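Local structure of 2-polyprenyl-6-methoxyphenol hydroxylase-like FAD-dependent oxidoreductase (Streptomyces sp. NRRL 11266, 6UI5) at residues Gln442-Val451 against Arg488-Thr499. The protein is a flavoprotein oxidoreductase of the FAD-dependent aromatic-ring hydroxylase family, binding flavin-adenine dinucleotide in its FAD-binding domain. Residues are numbered along the deposited sequence; the frame is centred on the assembly and turned at random.
Sequences QEESGWADRV and RTALRTWFGAPT
E444 OE2 is gripped twice: R488 NH1 reaches it at 3.0 Å in a salt bridge whose hydrogen bond is bent and weak, and Q484 NE2 donates a second hydrogen bond. The carboxylate and guanidinium planes stand nearly perpendicular, 83° apart. Further along, the indole of W447 is clamped. L491 CB sits over one face, 3.7 Å from the centroid of the five-membered ring, while P498 CB makes a CH-pi contact with the six-membered ring from the opposite face. At the ring edge, W447 NE1 donates to G496 O (2.8 Å, 161°), which satisfies the N-H of the buried ring and, with the groups on its two faces, helps to set its rotation. In this C-terminal domain, of a family in the thioredoxin clan, helix 484-495 and the tail after it pack against the loop that leads into edge strand 451-455. G496, with positive phi, is where the chain leaves helical geometry, and two residues later P498 lies over the indole. Chi1 of V451 (179°) sets CG1 anti to the backbone N and turns CG2 to the F495 ring, over whose centre it lies. R450 NH1 is held by D449 OD1 at 2.7 Å, and W318 forms a cation-pi pair with R450.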
loop_
_atom_site.group_PDB
_atom_site.type_symbol
_atom_site.label_atom_id
_atom_site.label_comp_id
_atom_site.label_asym_id
_atom_site.label_seq_id
_atom_site.Cartn_x
_atom_site.Cartn_y
_atom_site.Cartn_z
ATOM N N GLN A 442 -9.033 -39.713 -19.034
ATOM C CA GLN A 442 -8.309 -40.970 -18.873
ATOM C C GLN A 442 -7.691 -40.958 -17.486
ATOM O O GLN A 442 -6.781 -40.170 -17.220
ATOM C CB GLN A 442 -7.236 -41.148 -19.948
ATOM C CG GLN A 442 -6.329 -42.369 -19.716
ATOM C CD GLN A 442 -4.944 -42.184 -20.325
ATOM O OE1 GLN A 442 -3.933 -42.545 -19.715
ATOM N NE2 GLN A 442 -4.893 -41.617 -21.535
ATOM N N GLU A 443 -8.191 -41.808 -16.592
ATOM C CA GLU A 443 -7.671 -41.812 -15.236
ATOM C C GLU A 443 -6.406 -42.653 -15.155
ATOM O O GLU A 443 -6.356 -43.774 -15.672
ATOM C CB GLU A 443 -8.719 -42.310 -14.244
ATOM C CG GLU A 443 -9.295 -43.668 -14.516
ATOM C CD GLU A 443 -9.951 -44.239 -13.275
ATOM O OE1 GLU A 443 -9.313 -44.175 -12.196
ATOM O OE2 GLU A 443 -11.100 -44.732 -13.377
ATOM N N GLU A 444 -5.372 -42.102 -14.522
ATOM C CA GLU A 444 -4.125 -42.836 -14.365
ATOM C C GLU A 444 -4.333 -43.836 -13.233
ATOM O O GLU A 444 -4.231 -43.496 -12.049
ATOM C CB GLU A 444 -2.967 -41.881 -14.109
ATOM C CG GLU A 444 -2.746 -40.869 -15.218
ATOM C CD GLU A 444 -2.257 -41.502 -16.547
ATOM O OE1 GLU A 444 -1.626 -42.578 -16.507
ATOM O OE2 GLU A 444 -2.504 -40.921 -17.630
ATOM N N SER A 445 -4.638 -45.081 -13.608
ATOM C CA SER A 445 -4.926 -46.143 -12.651
ATOM C C SER A 445 -3.791 -46.386 -11.670
ATOM O O SER A 445 -3.968 -47.154 -10.726
ATOM C CB SER A 445 -5.218 -47.452 -13.388
ATOM O OG SER A 445 -4.035 -47.976 -13.978
ATOM N N GLY A 446 -2.621 -45.824 -11.894
ATOM C CA GLY A 446 -1.560 -46.075 -10.964
ATOM C C GLY A 446 -1.995 -45.475 -9.648
ATOM O O GLY A 446 -2.116 -46.168 -8.637
ATOM N N TRP A 447 -2.315 -44.199 -9.671
ATOM C CA TRP A 447 -2.644 -43.513 -8.444
ATOM C C TRP A 447 -4.077 -43.787 -7.958
ATOM O O TRP A 447 -4.515 -43.147 -6.995
ATOM C CB TRP A 447 -2.384 -42.029 -8.650
ATOM C CG TRP A 447 -0.928 -41.764 -8.893
ATOM C CD1 TRP A 447 0.011 -41.404 -7.963
ATOM C CD2 TRP A 447 -0.232 -41.858 -10.147
ATOM N NE1 TRP A 447 1.243 -41.262 -8.564
ATOM C CE2 TRP A 447 1.119 -41.528 -9.904
ATOM C CE3 TRP A 447 -0.622 -42.197 -11.453
ATOM C CZ2 TRP A 447 2.082 -41.522 -10.912
ATOM C CZ3 TRP A 447 0.337 -42.183 -12.466
ATOM C CH2 TRP A 447 1.674 -41.849 -12.191
ATOM N N ALA A 448 -4.783 -44.752 -8.562
ATOM C CA ALA A 448 -6.200 -44.992 -8.281
ATOM C C ALA A 448 -6.511 -45.151 -6.800
ATOM O O ALA A 448 -7.661 -44.951 -6.392
ATOM C CB ALA A 448 -6.668 -46.247 -9.021
ATOM N N ASP A 449 -5.521 -45.512 -5.993
ATOM C CA ASP A 449 -5.715 -45.777 -4.577
ATOM C C ASP A 449 -5.573 -44.531 -3.703
ATOM O O ASP A 449 -6.199 -44.463 -2.636
ATOM C CB ASP A 449 -4.725 -46.856 -4.127
ATOM C CG ASP A 449 -3.282 -46.530 -4.501
ATOM O OD1 ASP A 449 -3.041 -45.555 -5.248
ATOM O OD2 ASP A 449 -2.379 -47.269 -4.048
ATOM N N ARG A 450 -4.760 -43.556 -4.132
ATOM C CA ARG A 450 -4.624 -42.245 -3.499
ATOM C C ARG A 450 -5.543 -41.184 -4.087
ATOM O O ARG A 450 -5.781 -40.164 -3.424
ATOM C CB ARG A 450 -3.187 -41.719 -3.626
ATOM C CG ARG A 450 -2.208 -42.354 -2.671
ATOM C CD ARG A 450 -1.565 -43.542 -3.282
ATOM N NE ARG A 450 -0.269 -43.230 -3.864
ATOM C CZ ARG A 450 0.249 -43.877 -4.903
ATOM N NH1 ARG A 450 -0.438 -44.846 -5.505
ATOM N NH2 ARG A 450 1.446 -43.541 -5.350
ATOM N N VAL A 451 -6.032 -41.369 -5.321
ATOM C CA VAL A 451 -6.873 -40.380 -5.984
ATOM C C VAL A 451 -8.211 -40.998 -6.363
ATOM O O VAL A 451 -8.262 -42.107 -6.904
ATOM C CB VAL A 451 -6.185 -39.793 -7.218
ATOM C CG1 VAL A 451 -7.129 -38.802 -7.875
ATOM C CG2 VAL A 451 -4.903 -39.118 -6.785
ATOM N N ARG A 488 0.419 -36.583 -15.175
ATOM C CA ARG A 488 1.283 -37.641 -14.636
ATOM C C ARG A 488 2.463 -37.052 -13.858
ATOM O O ARG A 488 2.993 -37.690 -12.938
ATOM C CB ARG A 488 1.798 -38.562 -15.763
ATOM C CG ARG A 488 0.820 -39.645 -16.261
ATOM C CD ARG A 488 1.462 -40.661 -17.238
ATOM N NE ARG A 488 1.782 -40.092 -18.563
ATOM C CZ ARG A 488 0.976 -40.116 -19.636
ATOM N NH1 ARG A 488 -0.227 -40.679 -19.576
ATOM N NH2 ARG A 488 1.374 -39.575 -20.785
ATOM N N THR A 489 2.898 -35.847 -14.219
ATOM C CA THR A 489 3.968 -35.210 -13.462
ATOM C C THR A 489 3.447 -34.755 -12.097
ATOM O O THR A 489 3.986 -35.134 -11.049
ATOM C CB THR A 489 4.542 -34.043 -14.275
ATOM O OG1 THR A 489 5.220 -34.550 -15.447
ATOM C CG2 THR A 489 5.512 -33.213 -13.421
ATOM N N ALA A 490 2.347 -34.000 -12.110
ATOM C CA ALA A 490 1.657 -33.591 -10.900
ATOM C C ALA A 490 1.398 -34.770 -9.962
ATOM O O ALA A 490 1.582 -34.660 -8.746
ATOM C CB ALA A 490 0.349 -32.908 -11.295
ATOM N N LEU A 491 0.991 -35.910 -10.509
ATOM C CA LEU A 491 0.699 -37.048 -9.659
ATOM C C LEU A 491 1.963 -37.602 -9.016
ATOM O O LEU A 491 1.930 -38.034 -7.852
ATOM C CB LEU A 491 -0.021 -38.127 -10.456
ATOM C CG LEU A 491 -1.470 -37.749 -10.716
ATOM C CD1 LEU A 491 -2.010 -38.647 -11.812
ATOM C CD2 LEU A 491 -2.330 -37.861 -9.413
ATOM N N ARG A 492 3.081 -37.614 -9.759
ATOM C CA ARG A 492 4.325 -38.098 -9.163
ATOM C C ARG A 492 4.827 -37.154 -8.075
ATOM O O ARG A 492 5.357 -37.608 -7.049
ATOM C CB ARG A 492 5.396 -38.297 -10.223
ATOM C CG ARG A 492 5.070 -39.435 -11.173
ATOM C CD ARG A 492 5.988 -39.463 -12.405
ATOM N NE ARG A 492 5.549 -40.482 -13.353
ATOM C CZ ARG A 492 5.752 -41.788 -13.195
ATOM N NH1 ARG A 492 6.396 -42.238 -12.121
ATOM N NH2 ARG A 492 5.307 -42.646 -14.108
ATOM N N THR A 493 4.669 -35.840 -8.269
ATOM C CA THR A 493 5.328 -34.942 -7.339
ATOM C C THR A 493 4.538 -34.812 -6.043
ATOM O O THR A 493 5.144 -34.654 -4.984
ATOM C CB THR A 493 5.592 -33.571 -7.987
ATOM O OG1 THR A 493 4.464 -32.702 -7.840
ATOM C CG2 THR A 493 5.957 -33.703 -9.476
ATOM N N TRP A 494 3.208 -34.936 -6.096
ATOM C CA TRP A 494 2.346 -34.788 -4.932
ATOM C C TRP A 494 1.888 -36.112 -4.342
ATOM O O TRP A 494 1.757 -36.216 -3.121
ATOM C CB TRP A 494 1.122 -33.934 -5.273
ATOM C CG TRP A 494 1.511 -32.534 -5.541
ATOM C CD1 TRP A 494 1.310 -31.844 -6.682
ATOM C CD2 TRP A 494 2.189 -31.644 -4.640
ATOM N NE1 TRP A 494 1.821 -30.569 -6.569
ATOM C CE2 TRP A 494 2.371 -30.422 -5.324
ATOM C CE3 TRP A 494 2.640 -31.754 -3.317
ATOM C CZ2 TRP A 494 3.009 -29.320 -4.740
ATOM C CZ3 TRP A 494 3.277 -30.660 -2.736
ATOM C CH2 TRP A 494 3.450 -29.461 -3.448
ATOM N N PHE A 495 1.639 -37.130 -5.159
ATOM C CA PHE A 495 1.209 -38.412 -4.621
ATOM C C PHE A 495 2.272 -39.490 -4.774
ATOM O O PHE A 495 2.039 -40.639 -4.366
ATOM C CB PHE A 495 -0.103 -38.858 -5.277
ATOM C CG PHE A 495 -1.235 -37.884 -5.092
ATOM C CD1 PHE A 495 -1.437 -36.854 -5.994
ATOM C CD2 PHE A 495 -2.108 -38.003 -4.006
ATOM C CE1 PHE A 495 -2.484 -35.955 -5.833
ATOM C CE2 PHE A 495 -3.162 -37.110 -3.843
ATOM C CZ PHE A 495 -3.351 -36.078 -4.755
ATOM N N GLY A 496 3.433 -39.156 -5.356
ATOM C CA GLY A 496 4.543 -40.091 -5.339
ATOM C C GLY A 496 4.444 -41.198 -6.376
ATOM O O GLY A 496 3.751 -41.093 -7.391
ATOM N N ALA A 497 5.146 -42.295 -6.084
ATOM C CA ALA A 497 5.406 -43.334 -7.069
ATOM C C ALA A 497 4.102 -43.954 -7.570
ATOM O O ALA A 497 3.104 -43.992 -6.850
ATOM C CB ALA A 497 6.316 -44.407 -6.480
ATOM N N PRO A 498 4.085 -44.453 -8.810
ATOM C CA PRO A 498 2.799 -44.722 -9.472
ATOM C C PRO A 498 2.042 -45.971 -9.032
ATOM O O PRO A 498 0.814 -45.973 -9.133
ATOM C CB PRO A 498 3.192 -44.813 -10.955
ATOM C CG PRO A 498 4.624 -45.196 -10.933
ATOM C CD PRO A 498 5.209 -44.489 -9.761
ATOM N N THR A 499 2.716 -47.013 -8.549
ATOM C CA THR A 499 2.104 -48.339 -8.272
ATOM C C THR A 499 1.295 -48.911 -9.439
ATOM O O THR A 499 1.241 -50.132 -9.627
ATOM C CB THR A 499 1.167 -48.350 -7.024
ATOM O OG1 THR A 499 1.072 -49.691 -6.548
ATOM C CG2 THR A 499 -0.248 -47.942 -7.358
#